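Local coordinates for gram-negative insecticidal protein (Chromobacterium piscinae, PDB 6FBM) that is toxic to insects, probably by forming pores in cell membranes as many MACPF proteins do, at residues 83-88 with 103-108; 73-78 with 122-127; 183-188 with 232-237; 112-117 with 309-314. All blocks are in the same frame, centred on the assembly; numbering follows the deposited sequence.

Contact 1 (83-88 with 103-108); sequences EYREKM and ASLSVD
Leu-105 enters between Tyr-84 and the stem of Arg-85 and gives each of them a different methyl. Its CD2 comes up to the edge of the phenol ring, close to the ring plane, and lies 3.7 Å from Tyr-84 CE2, while the two side chains run past each other in opposite directions. Its CD1 turns to the arginine and sits 3.8 Å from Arg-85 NE, oblique to the guanidinium; here the two chains cross at about a right angle. One turn further along the first helix, the thioether of Met-88 reaches the second helix, with SD 3.4 Å from Ser-104 OG. A bend at chi3 (34°) turns the methyl CE back so that it, too, faces this hydroxyl.

The helix axes stay 11.7 Å apart, at 112°, and the gap is spanned mainly by Tyr-84, Arg-85, Met-88 and Leu-105. Tyr-84 has its ring swung away from the backbone N (chi1 170°), which carries OH to within 3.5 Å of Asp-108 OD2. Second-shell bonds hold the polar ends of Ser-104 and Arg-85: Ser-104 OG bonds to Phe-101 O, and the guanidinium to Glu-82 (a salt bridge), Ser-102, Ser-307 O and Gln-309 O.

This buried pair belongs to the helical cluster linking strands 64-78 and 120-134 of the MACPF domain, which in pore-forming relatives unfurls into a membrane-spanning hairpin and may do so here. Tyr-84 rests on Tyr-121 and Ser-123 and meets Phe-109 edge to face, while Met-88 packs on Asp-76.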
loop_
_atom_site.group_PDB
_atom_site.type_symbol
_atom_site.label_atom_id
_atom_site.label_comp_id
_atom_site.label_asym_id
_atom_site.label_seq_id
_atom_site.Cartn_x
_atom_site.Cartn_y
_atom_site.Cartn_z
ATOM N N GLU A 83 39.584 -26.707 -15.487
ATOM C CA GLU A 83 39.652 -25.742 -16.570
ATOM C C GLU A 83 38.413 -24.833 -16.493
ATOM O O GLU A 83 38.510 -23.627 -16.721
ATOM C CB GLU A 83 39.766 -26.448 -17.926
ATOM C CG GLU A 83 39.931 -25.510 -19.119
ATOM C CD GLU A 83 39.885 -26.256 -20.436
ATOM O OE1 GLU A 83 38.840 -26.169 -21.144
ATOM O OE2 GLU A 83 40.872 -26.989 -20.733
ATOM N N TYR A 84 37.260 -25.411 -16.171
ATOM C CA TYR A 84 36.056 -24.620 -15.924
ATOM C C TYR A 84 36.297 -23.543 -14.868
ATOM O O TYR A 84 35.967 -22.380 -15.073
ATOM C CB TYR A 84 34.889 -25.517 -15.482
ATOM C CG TYR A 84 33.701 -24.754 -14.999
ATOM C CD1 TYR A 84 32.726 -24.302 -15.882
ATOM C CD2 TYR A 84 33.552 -24.452 -13.647
ATOM C CE1 TYR A 84 31.631 -23.569 -15.420
ATOM C CE2 TYR A 84 32.463 -23.743 -13.182
ATOM C CZ TYR A 84 31.504 -23.310 -14.061
ATOM O OH TYR A 84 30.433 -22.616 -13.573
ATOM N N ARG A 85 36.873 -23.961 -13.747
ATOM C CA ARG A 85 37.236 -23.055 -12.668
ATOM C C ARG A 85 38.147 -21.932 -13.123
ATOM O O ARG A 85 37.941 -20.792 -12.727
ATOM C CB ARG A 85 37.932 -23.799 -11.536
ATOM C CG ARG A 85 37.033 -24.784 -10.832
ATOM C CD ARG A 85 37.843 -25.593 -9.858
ATOM N NE ARG A 85 38.092 -24.844 -8.648
ATOM C CZ ARG A 85 38.914 -25.214 -7.666
ATOM N NH1 ARG A 85 39.611 -26.352 -7.742
ATOM N NH2 ARG A 85 39.032 -24.434 -6.593
ATOM N N GLU A 86 39.157 -22.251 -13.933
ATOM C CA GLU A 86 40.068 -21.229 -14.482
ATOM C C GLU A 86 39.329 -20.272 -15.375
ATOM O O GLU A 86 39.527 -19.055 -15.269
ATOM C CB GLU A 86 41.237 -21.837 -15.258
ATOM C CG GLU A 86 42.450 -22.136 -14.364
ATOM C CD GLU A 86 43.391 -23.197 -14.931
ATOM O OE1 GLU A 86 43.030 -23.822 -15.949
ATOM O OE2 GLU A 86 44.485 -23.411 -14.350
ATOM N N LYS A 87 38.498 -20.819 -16.260
ATOM C CA LYS A 87 37.766 -20.003 -17.223
ATOM C C LYS A 87 36.865 -19.011 -16.496
ATOM O O LYS A 87 36.814 -17.851 -16.848
ATOM C CB LYS A 87 36.956 -20.876 -18.179
ATOM C CG LYS A 87 37.737 -21.546 -19.291
ATOM C CD LYS A 87 36.934 -22.700 -19.900
ATOM C CE LYS A 87 37.546 -23.238 -21.177
ATOM N NZ LYS A 87 37.297 -22.329 -22.317
ATOM N N MET A 88 36.201 -19.486 -15.455
ATOM C CA MET A 88 35.332 -18.661 -14.637
ATOM C C MET A 88 36.071 -17.535 -13.900
ATOM O O MET A 88 35.470 -16.514 -13.604
ATOM C CB MET A 88 34.620 -19.546 -13.616
ATOM C CG MET A 88 33.393 -18.924 -13.004
ATOM S SD MET A 88 32.692 -19.911 -11.657
ATOM C CE MET A 88 34.101 -20.691 -10.838
ATOM N N ALA A 103 33.243 -21.281 -4.103
ATOM C CA ALA A 103 31.935 -21.523 -3.491
ATOM C C ALA A 103 30.789 -21.573 -4.514
ATOM O O ALA A 103 29.762 -22.185 -4.251
ATOM C CB ALA A 103 31.652 -20.481 -2.414
ATOM N N SER A 104 30.961 -20.964 -5.685
ATOM C CA SER A 104 29.935 -21.018 -6.738
ATOM C C SER A 104 29.767 -22.412 -7.336
ATOM O O SER A 104 28.676 -22.749 -7.797
ATOM C CB SER A 104 30.263 -20.037 -7.848
ATOM O OG SER A 104 31.461 -20.445 -8.496
ATOM N N LEU A 105 30.826 -23.217 -7.310
ATOM C CA LEU A 105 30.757 -24.605 -7.797
ATOM C C LEU A 105 29.597 -25.398 -7.224
ATOM O O LEU A 105 28.875 -26.045 -7.976
ATOM C CB LEU A 105 32.051 -25.366 -7.520
ATOM C CG LEU A 105 33.264 -24.903 -8.313
ATOM C CD1 LEU A 105 34.489 -25.614 -7.770
ATOM C CD2 LEU A 105 33.102 -25.191 -9.788
ATOM N N SER A 106 29.424 -25.364 -5.912
ATOM C CA SER A 106 28.329 -26.112 -5.277
ATOM C C SER A 106 26.998 -25.403 -5.388
ATOM O O SER A 106 25.966 -26.017 -5.214
ATOM C CB SER A 106 28.653 -26.463 -3.829
ATOM O OG SER A 106 29.614 -27.486 -3.837
ATOM N N VAL A 107 27.025 -24.109 -5.657
ATOM C CA VAL A 107 25.831 -23.385 -6.059
ATOM C C VAL A 107 25.395 -23.890 -7.445
ATOM O O VAL A 107 24.224 -24.207 -7.634
ATOM C CB VAL A 107 26.037 -21.845 -6.026
ATOM C CG1 VAL A 107 24.878 -21.101 -6.732
ATOM C CG2 VAL A 107 26.191 -21.403 -4.576
ATOM N N ASP A 108 26.344 -24.004 -8.368
ATOM C CA ASP A 108 26.051 -24.345 -9.766
ATOM C C ASP A 108 25.885 -25.834 -10.084
ATOM O O ASP A 108 25.161 -26.177 -11.017
ATOM C CB ASP A 108 27.146 -23.792 -10.681
ATOM C CG ASP A 108 27.179 -22.269 -10.710
ATOM O OD1 ASP A 108 26.137 -21.607 -10.440
ATOM O OD2 ASP A 108 28.270 -21.734 -10.995
#

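Contact 2 (73-78 with 122-127); sequences FKQDVS and SSTREA
Lys-74 and Arg-125 form a hydrogen-bonded pair in the antiparallel sheet at the heart of the MACPF fold, where strand 64-78 runs beside strand 120-134. The bond from Arg-125 N to Lys-74 O measures 2.8 Å and is almost straight at 177°; the reverse bond, Lys-74 N to Arg-125 O, completes the pair. Two residues on, Asp-76 and Ser-123 exchange backbone bonds in the same way. The carbonyl of Ser-123 also receives the CA-H of Gln-75, its O lying 3.2 Å from Gln-75 CA.

On the face carrying Lys-74, Asp-76, Ser-123 and Arg-125, one guanidinium nitrogen serves two acceptors. Arg-125 NH1 makes a salt bridge of 2.7 Å to Asp-76 OD2 and bonds at 3.1 Å to Ser-123 OG. OD2 lies in the guanidinium plane, whereas NH1 meets it from above the carboxylate plane. The bend of the arginine at chi3 (-68°) brings its head back across the neighbouring strand, where CB of Lys-74 lies over one guanidinium face; the group also makes a cation-pi contact with Tyr-29. The ammonium of Lys-74 leads away to a salt bridge with Asp-274, which probably eases the proximity of the two positive charges.

The other face lies against helix 198-209. Ser-122 OG is taken up by Ala-185 O of the next strand, and Phe-73 CZ packs 3.5 Å from Thr-124 CG2. Gln-75 NE2 bonds to Ser-199 O of the helix and also, within its own amide plane, to Thr-124 OG1 at 2.8 Å.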
loop_
_atom_site.group_PDB
_atom_site.type_symbol
_atom_site.label_atom_id
_atom_site.label_comp_id
_atom_site.label_asym_id
_atom_site.label_seq_id
_atom_site.Cartn_x
_atom_site.Cartn_y
_atom_site.Cartn_z
ATOM N N PHE A 73 26.315 -11.557 -22.505
ATOM C CA PHE A 73 26.136 -12.994 -22.512
ATOM C C PHE A 73 27.510 -13.650 -22.424
ATOM O O PHE A 73 28.403 -13.314 -23.170
ATOM C CB PHE A 73 25.432 -13.388 -23.790
ATOM C CG PHE A 73 25.077 -14.825 -23.846
ATOM C CD1 PHE A 73 23.907 -15.282 -23.254
ATOM C CD2 PHE A 73 25.924 -15.737 -24.496
ATOM C CE1 PHE A 73 23.581 -16.627 -23.300
ATOM C CE2 PHE A 73 25.610 -17.089 -24.546
ATOM C CZ PHE A 73 24.443 -17.533 -23.943
ATOM N N LYS A 74 27.679 -14.582 -21.502
ATOM C CA LYS A 74 28.984 -15.220 -21.274
ATOM C C LYS A 74 28.790 -16.695 -21.029
ATOM O O LYS A 74 27.851 -17.079 -20.349
ATOM C CB LYS A 74 29.669 -14.645 -20.051
ATOM C CG LYS A 74 30.513 -13.410 -20.328
ATOM C CD LYS A 74 31.131 -12.802 -19.073
ATOM C CE LYS A 74 30.358 -11.669 -18.369
ATOM N NZ LYS A 74 31.072 -10.369 -18.201
ATOM N N GLN A 75 29.693 -17.511 -21.563
ATOM C CA GLN A 75 29.719 -18.945 -21.272
ATOM C C GLN A 75 31.109 -19.405 -20.880
ATOM O O GLN A 75 32.088 -19.096 -21.546
ATOM C CB GLN A 75 29.258 -19.739 -22.475
ATOM C CG GLN A 75 27.767 -19.583 -22.773
ATOM C CD GLN A 75 27.324 -20.533 -23.849
ATOM O OE1 GLN A 75 27.839 -20.487 -24.966
ATOM N NE2 GLN A 75 26.385 -21.418 -23.518
ATOM N N ASP A 76 31.185 -20.148 -19.788
ATOM C CA ASP A 76 32.377 -20.913 -19.454
ATOM C C ASP A 76 31.983 -22.358 -19.514
ATOM O O ASP A 76 31.107 -22.783 -18.788
ATOM C CB ASP A 76 32.886 -20.559 -18.064
ATOM C CG ASP A 76 33.242 -19.083 -17.943
ATOM O OD1 ASP A 76 33.958 -18.544 -18.834
ATOM O OD2 ASP A 76 32.772 -18.478 -16.962
ATOM N N VAL A 77 32.623 -23.089 -20.419
ATOM C CA VAL A 77 32.299 -24.477 -20.710
ATOM C C VAL A 77 33.575 -25.305 -20.742
ATOM O O VAL A 77 34.586 -24.908 -21.324
ATOM C CB VAL A 77 31.572 -24.594 -22.059
ATOM C CG1 VAL A 77 31.277 -26.039 -22.401
ATOM C CG2 VAL A 77 30.285 -23.783 -22.026
ATOM N N SER A 78 33.528 -26.455 -20.100
ATOM C CA SER A 78 34.657 -27.363 -20.145
ATOM C C SER A 78 34.283 -28.782 -19.718
ATOM O O SER A 78 33.438 -28.990 -18.830
ATOM C CB SER A 78 35.804 -26.846 -19.263
ATOM O OG SER A 78 36.950 -27.639 -19.471
ATOM N N SER A 122 29.000 -26.350 -17.642
ATOM C CA SER A 122 28.735 -25.098 -18.346
ATOM C C SER A 122 28.099 -24.104 -17.400
ATOM O O SER A 122 27.205 -24.447 -16.613
ATOM C CB SER A 122 27.832 -25.319 -19.558
ATOM O OG SER A 122 26.601 -25.936 -19.191
ATOM N N SER A 123 28.553 -22.855 -17.488
ATOM C CA SER A 123 27.860 -21.723 -16.887
ATOM C C SER A 123 27.471 -20.801 -18.012
ATOM O O SER A 123 28.342 -20.247 -18.687
ATOM C CB SER A 123 28.767 -21.011 -15.896
ATOM O OG SER A 123 28.255 -19.727 -15.538
ATOM N N THR A 124 26.172 -20.642 -18.233
ATOM C CA THR A 124 25.679 -19.734 -19.237
ATOM C C THR A 124 25.040 -18.574 -18.478
ATOM O O THR A 124 24.000 -18.756 -17.849
ATOM C CB THR A 124 24.692 -20.453 -20.143
ATOM O OG1 THR A 124 25.395 -21.448 -20.895
ATOM C CG2 THR A 124 24.043 -19.489 -21.099
ATOM N N ARG A 125 25.683 -17.398 -18.554
ATOM C CA ARG A 125 25.306 -16.230 -17.758
ATOM C C ARG A 125 24.831 -15.101 -18.643
ATOM O O ARG A 125 25.478 -14.732 -19.628
ATOM C CB ARG A 125 26.460 -15.726 -16.895
ATOM C CG ARG A 125 27.153 -16.812 -16.085
ATOM C CD ARG A 125 28.041 -16.258 -14.963
ATOM N NE ARG A 125 29.208 -15.552 -15.484
ATOM C CZ ARG A 125 30.285 -16.160 -15.988
ATOM N NH1 ARG A 125 30.391 -17.512 -16.040
ATOM N NH2 ARG A 125 31.273 -15.405 -16.462
ATOM N N GLU A 126 23.666 -14.570 -18.298
ATOM C CA GLU A 126 23.144 -13.420 -18.977
ATOM C C GLU A 126 23.065 -12.325 -17.952
ATOM O O GLU A 126 22.254 -12.386 -17.024
ATOM C CB GLU A 126 21.788 -13.707 -19.580
ATOM C CG GLU A 126 21.303 -12.558 -20.424
ATOM C CD GLU A 126 20.004 -12.839 -21.090
ATOM O OE1 GLU A 126 19.999 -12.706 -22.321
ATOM O OE2 GLU A 126 19.012 -13.168 -20.411
ATOM N N ALA A 127 23.909 -11.326 -18.134
ATOM C CA ALA A 127 24.038 -10.233 -17.186
ATOM C C ALA A 127 23.260 -9.038 -17.745
ATOM O O ALA A 127 23.544 -8.566 -18.858
ATOM C CB ALA A 127 25.501 -9.885 -16.976
#

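Contact 3 (183-188 with 232-237); sequences YSAASK and STIRLT
The ring of Tyr-183 has Leu-236 CD1 at its edge, near the ring plane, and Ile-234 approaching obliquely. The closest part of that approach is Ile-234 CG2, 3.3 Å from Tyr-183 CE1, while Ile-234 CD1 extends along to 3.5 Å from Tyr-183 OH. A chi1 of -176° puts the ring beside Ile-234, and the phenol oxygen has its polar partner in Ser-205 OG. Ala-185, two residues on and on the same face, sets its CB 4.1 Å from Ile-234 CG1; Phe-228 of helix 220-230 packs against this apolar patch.

The two segments belong to neighbouring antiparallel strands, 179-187 and 232-239, of the central MACPF sheet. Ser-184 pairs with Arg-235, and Ala-186 with Thr-233, through reciprocal backbone bonds, the shortest being Ala-186 N to Thr-233 O at 2.8 Å. On the face carrying these four residues, the polar ends are tied to the helices connecting the preceding strands: Ser-184 OG to Asp-108 O, Thr-233 OG1 to Asp-113, and Arg-235 NH1 to Val-107 O. At the far end, Ser-187 OG and Ser-232 OG stand 2.5 Å apart, too short for the detail of that bond to be trusted, and Ser-232 OG also bonds to Phe-228 O.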
loop_
_atom_site.group_PDB
_atom_site.type_symbol
_atom_site.label_atom_id
_atom_site.label_comp_id
_atom_site.label_asym_id
_atom_site.label_seq_id
_atom_site.Cartn_x
_atom_site.Cartn_y
_atom_site.Cartn_z
ATOM N N TYR A 183 22.657 -19.964 -15.785
ATOM C CA TYR A 183 22.063 -21.219 -16.192
ATOM C C TYR A 183 23.215 -22.173 -16.223
ATOM O O TYR A 183 24.009 -22.174 -17.166
ATOM C CB TYR A 183 21.438 -21.024 -17.566
ATOM C CG TYR A 183 20.671 -22.196 -18.145
ATOM C CD1 TYR A 183 19.439 -22.563 -17.642
ATOM C CD2 TYR A 183 21.143 -22.852 -19.259
ATOM C CE1 TYR A 183 18.742 -23.608 -18.206
ATOM C CE2 TYR A 183 20.430 -23.882 -19.835
ATOM C CZ TYR A 183 19.231 -24.254 -19.311
ATOM O OH TYR A 183 18.538 -25.275 -19.892
ATOM N N SER A 184 23.342 -22.962 -15.168
ATOM C CA SER A 184 24.510 -23.845 -15.026
ATOM C C SER A 184 24.130 -25.305 -15.247
ATOM O O SER A 184 23.110 -25.781 -14.719
ATOM C CB SER A 184 25.180 -23.643 -13.664
ATOM O OG SER A 184 24.365 -24.125 -12.626
ATOM N N ALA A 185 24.956 -26.019 -16.019
ATOM C CA ALA A 185 24.614 -27.389 -16.406
ATOM C C ALA A 185 25.789 -28.321 -16.220
ATOM O O ALA A 185 26.924 -28.032 -16.668
ATOM C CB ALA A 185 24.101 -27.451 -17.841
ATOM N N ALA A 186 25.511 -29.433 -15.540
ATOM C CA ALA A 186 26.390 -30.586 -15.531
ATOM C C ALA A 186 25.828 -31.569 -16.554
ATOM O O ALA A 186 24.809 -32.216 -16.296
ATOM C CB ALA A 186 26.414 -31.215 -14.156
ATOM N N SER A 187 26.480 -31.659 -17.717
ATOM C CA SER A 187 25.940 -32.432 -18.827
ATOM C C SER A 187 26.740 -33.727 -18.990
ATOM O O SER A 187 27.978 -33.722 -18.930
ATOM C CB SER A 187 26.002 -31.619 -20.111
ATOM O OG SER A 187 25.120 -30.517 -20.075
ATOM N N LYS A 188 26.011 -34.820 -19.200
ATOM C CA LYS A 188 26.569 -36.088 -19.579
ATOM C C LYS A 188 26.542 -36.120 -21.109
ATOM O O LYS A 188 25.582 -36.627 -21.704
ATOM C CB LYS A 188 25.705 -37.201 -18.967
ATOM C CG LYS A 188 26.165 -37.540 -17.542
ATOM C CD LYS A 188 25.153 -38.017 -16.501
ATOM C CE LYS A 188 23.957 -38.756 -17.043
ATOM N NZ LYS A 188 23.346 -39.596 -15.959
ATOM N N SER A 232 21.230 -33.570 -18.472
ATOM C CA SER A 232 22.003 -32.671 -17.586
ATOM C C SER A 232 21.276 -32.395 -16.285
ATOM O O SER A 232 20.061 -32.399 -16.217
ATOM C CB SER A 232 22.319 -31.324 -18.260
ATOM O OG SER A 232 22.889 -31.495 -19.539
ATOM N N THR A 233 22.063 -32.146 -15.249
ATOM C CA THR A 233 21.587 -31.450 -14.054
ATOM C C THR A 233 21.739 -29.931 -14.298
ATOM O O THR A 233 22.849 -29.415 -14.526
ATOM C CB THR A 233 22.386 -31.868 -12.812
ATOM O OG1 THR A 233 22.453 -33.298 -12.740
ATOM C CG2 THR A 233 21.725 -31.326 -11.555
ATOM N N ILE A 234 20.602 -29.237 -14.231
ATOM C CA ILE A 234 20.496 -27.843 -14.613
ATOM C C ILE A 234 19.996 -27.028 -13.416
ATOM O O ILE A 234 19.027 -27.395 -12.761
ATOM C CB ILE A 234 19.563 -27.692 -15.840
ATOM C CG1 ILE A 234 20.204 -28.386 -17.035
ATOM C CG2 ILE A 234 19.366 -26.210 -16.211
ATOM C CD1 ILE A 234 19.387 -28.330 -18.320
ATOM N N ARG A 235 20.675 -25.916 -13.149
ATOM C CA ARG A 235 20.234 -24.941 -12.152
ATOM C C ARG A 235 20.175 -23.549 -12.755
ATOM O O ARG A 235 20.896 -23.237 -13.722
ATOM C CB ARG A 235 21.176 -24.960 -10.953
ATOM C CG ARG A 235 21.024 -26.208 -10.108
ATOM C CD ARG A 235 22.125 -26.341 -9.099
ATOM N NE ARG A 235 21.955 -27.478 -8.197
ATOM C CZ ARG A 235 22.750 -27.749 -7.150
ATOM N NH1 ARG A 235 23.813 -26.990 -6.886
ATOM N NH2 ARG A 235 22.511 -28.813 -6.380
ATOM N N LEU A 236 19.284 -22.738 -12.197
ATOM C CA LEU A 236 19.166 -21.330 -12.536
ATOM C C LEU A 236 19.331 -20.509 -11.248
ATOM O O LEU A 236 18.522 -20.634 -10.341
ATOM C CB LEU A 236 17.810 -21.057 -13.167
ATOM C CG LEU A 236 17.624 -19.651 -13.722
ATOM C CD1 LEU A 236 18.630 -19.338 -14.808
ATOM C CD2 LEU A 236 16.217 -19.541 -14.283
ATOM N N THR A 237 20.390 -19.701 -11.170
ATOM C CA THR A 237 20.645 -18.844 -10.022
ATOM C C THR A 237 20.619 -17.375 -10.452
ATOM O O THR A 237 21.229 -16.992 -11.459
ATOM C CB THR A 237 21.999 -19.174 -9.392
ATOM O OG1 THR A 237 22.017 -20.552 -9.050
ATOM C CG2 THR A 237 22.212 -18.417 -8.095
#

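Contact 4 (112-117 with 309-314); sequences TDQQLT and QSIPKV
Lys-313 brings its ammonium to the C-terminal end of helix 111-115 in the MACPF domain; its own segment is an extended loop leading from helix 300-304 to strand 318-321, on the way to the C-terminal part of the chain. Lys-313 NZ bonds to Gln-114 O at 2.8 Å and to Leu-116 O at 2.7 Å, tilted from the first carbonyl plane and above the second. The side chain curls to get there, with its first three torsions near -60°, and wraps round the carbonyl of Gln-115. That oxygen accepts the backbone bond from Val-314 N (2.9 Å, 163° at the hydrogen). A positive charge at this helix end would probably be favoured by the helix dipole.

Packing is tight round this lysine and round Pro-312 O, which lies 3.2 Å from Gln-115 CA and is flanked by Gln-115 CB and CG. Ile-311, though partly exposed, is well packed, against Ile-81, Arg-85 and Leu-105, with its CG2 3.6 Å from Gln-114 O. Val-314 and Leu-116 lie side by side, both on Phe-378.

The exposed ring of Pro-312 forms the looser, solvent side. It crosses the amide of Gln-115, whose NE2 bonds to Gln-527 O and OE1 to His-526, near the end of the modelled chain; Gln-115 OE1 stands 3.5 Å from Pro-312 CG.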
loop_
_atom_site.group_PDB
_atom_site.type_symbol
_atom_site.label_atom_id
_atom_site.label_comp_id
_atom_site.label_asym_id
_atom_site.label_seq_id
_atom_site.Cartn_x
_atom_site.Cartn_y
_atom_site.Cartn_z
ATOM N N THR A 112 28.294 -34.515 -6.471
ATOM C CA THR A 112 28.528 -35.716 -7.268
ATOM C C THR A 112 29.068 -35.378 -8.691
ATOM O O THR A 112 30.120 -35.885 -9.106
ATOM C CB THR A 112 27.235 -36.585 -7.331
ATOM O OG1 THR A 112 26.934 -37.099 -6.024
ATOM C CG2 THR A 112 27.412 -37.787 -8.279
ATOM N N ASP A 113 28.363 -34.492 -9.399
ATOM C CA ASP A 113 28.756 -34.083 -10.753
ATOM C C ASP A 113 30.113 -33.428 -10.787
ATOM O O ASP A 113 30.845 -33.573 -11.757
ATOM C CB ASP A 113 27.714 -33.144 -11.378
ATOM C CG ASP A 113 26.409 -33.850 -11.710
ATOM O OD1 ASP A 113 26.403 -35.055 -11.904
ATOM O OD2 ASP A 113 25.359 -33.215 -11.784
ATOM N N GLN A 114 30.457 -32.690 -9.740
ATOM C CA GLN A 114 31.766 -32.068 -9.664
ATOM C C GLN A 114 32.869 -33.114 -9.683
ATOM O O GLN A 114 33.889 -32.941 -10.338
ATOM C CB GLN A 114 31.881 -31.220 -8.396
ATOM C CG GLN A 114 31.074 -29.938 -8.406
ATOM C CD GLN A 114 31.071 -29.258 -7.058
ATOM O OE1 GLN A 114 30.010 -29.049 -6.453
ATOM N NE2 GLN A 114 32.259 -28.908 -6.566
ATOM N N GLN A 115 32.644 -34.194 -8.956
ATOM C CA GLN A 115 33.634 -35.242 -8.799
ATOM C C GLN A 115 33.590 -36.264 -9.945
ATOM O O GLN A 115 34.610 -36.852 -10.280
ATOM C CB GLN A 115 33.430 -35.955 -7.470
ATOM C CG GLN A 115 33.472 -35.062 -6.256
ATOM C CD GLN A 115 33.370 -35.877 -4.964
ATOM O OE1 GLN A 115 34.385 -36.278 -4.369
ATOM N NE2 GLN A 115 32.146 -36.083 -4.496
ATOM N N LEU A 116 32.418 -36.493 -10.528
ATOM C CA LEU A 116 32.344 -37.371 -11.687
ATOM C C LEU A 116 33.190 -36.884 -12.855
ATOM O O LEU A 116 33.473 -35.695 -13.009
ATOM C CB LEU A 116 30.901 -37.588 -12.145
ATOM C CG LEU A 116 30.098 -38.503 -11.225
ATOM C CD1 LEU A 116 28.676 -38.643 -11.766
ATOM C CD2 LEU A 116 30.800 -39.883 -11.109
ATOM N N THR A 117 33.570 -37.832 -13.674
ATOM C CA THR A 117 34.339 -37.581 -14.854
ATOM C C THR A 117 33.367 -37.784 -16.023
ATOM O O THR A 117 32.218 -38.195 -15.805
ATOM C CB THR A 117 35.604 -38.470 -14.839
ATOM O OG1 THR A 117 36.582 -37.933 -15.711
ATOM C CG2 THR A 117 35.335 -39.880 -15.218
ATOM N N GLN A 309 43.256 -26.365 -4.139
ATOM C CA GLN A 309 43.249 -27.827 -4.226
ATOM C C GLN A 309 42.320 -28.242 -5.356
ATOM O O GLN A 309 41.265 -27.633 -5.551
ATOM C CB GLN A 309 42.767 -28.492 -2.928
ATOM C CG GLN A 309 43.761 -28.473 -1.773
ATOM C CD GLN A 309 43.208 -29.167 -0.519
ATOM O OE1 GLN A 309 43.318 -30.393 -0.351
ATOM N NE2 GLN A 309 42.602 -28.373 0.369
ATOM N N SER A 310 42.720 -29.279 -6.088
ATOM C CA SER A 310 41.880 -29.865 -7.126
ATOM C C SER A 310 40.630 -30.499 -6.529
ATOM O O SER A 310 40.613 -30.934 -5.368
ATOM C CB SER A 310 42.648 -30.910 -7.922
ATOM O OG SER A 310 43.483 -30.263 -8.875
ATOM N N ILE A 311 39.576 -30.533 -7.341
ATOM C CA ILE A 311 38.361 -31.232 -6.987
ATOM C C ILE A 311 38.696 -32.707 -7.114
ATOM O O ILE A 311 39.333 -33.105 -8.099
ATOM C CB ILE A 311 37.199 -30.877 -7.938
ATOM C CG1 ILE A 311 36.918 -29.364 -7.926
ATOM C CG2 ILE A 311 35.938 -31.675 -7.604
ATOM C CD1 ILE A 311 36.606 -28.768 -6.564
ATOM N N PRO A 312 38.329 -33.518 -6.116
ATOM C CA PRO A 312 38.557 -34.955 -6.253
ATOM C C PRO A 312 37.705 -35.565 -7.384
ATOM O O PRO A 312 36.525 -35.225 -7.512
ATOM C CB PRO A 312 38.166 -35.516 -4.876
ATOM C CG PRO A 312 37.336 -34.465 -4.216
ATOM C CD PRO A 312 37.852 -33.159 -4.763
ATOM N N LYS A 313 38.314 -36.443 -8.193
ATOM C CA LYS A 313 37.644 -37.029 -9.349
ATOM C C LYS A 313 37.481 -38.537 -9.213
ATOM O O LYS A 313 38.343 -39.214 -8.659
ATOM C CB LYS A 313 38.436 -36.726 -10.624
ATOM C CG LYS A 313 38.684 -35.257 -10.910
ATOM C CD LYS A 313 37.393 -34.452 -10.998
ATOM C CE LYS A 313 36.418 -34.966 -12.066
ATOM N NZ LYS A 313 35.441 -33.943 -12.493
ATOM N N VAL A 314 36.357 -39.041 -9.722
ATOM C CA VAL A 314 36.099 -40.462 -9.878
ATOM C C VAL A 314 36.473 -40.765 -11.323
ATOM O O VAL A 314 35.683 -40.571 -12.230
ATOM C CB VAL A 314 34.608 -40.783 -9.623
ATOM C CG1 VAL A 314 34.279 -42.216 -10.004
ATOM C CG2 VAL A 314 34.283 -40.533 -8.163
#

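Overall arrangement
Contacts 2 and 3 are strand pairs of one sheet, joined where Thr-124 O and Ser-122 O receive the backbone N-H groups of Tyr-183 and Ala-185; contact 1 packs helices against it. Contacts 1 and 3 are buried in the core, whereas contacts 2 and 4 are partly open. Their chemistry differs accordingly: methyl, ring and thioether packing in contact 1, regular backbone bonding in contacts 2 and 3 with a salt bridge in contact 2, and a lysine gripping carbonyls in contact 4, beside an exposed proline. Polar side-chain links tie contact 4 to contacts 1 and 3. Contacts 2 and 4 do not touch, their nearest atoms being about 8 Å apart.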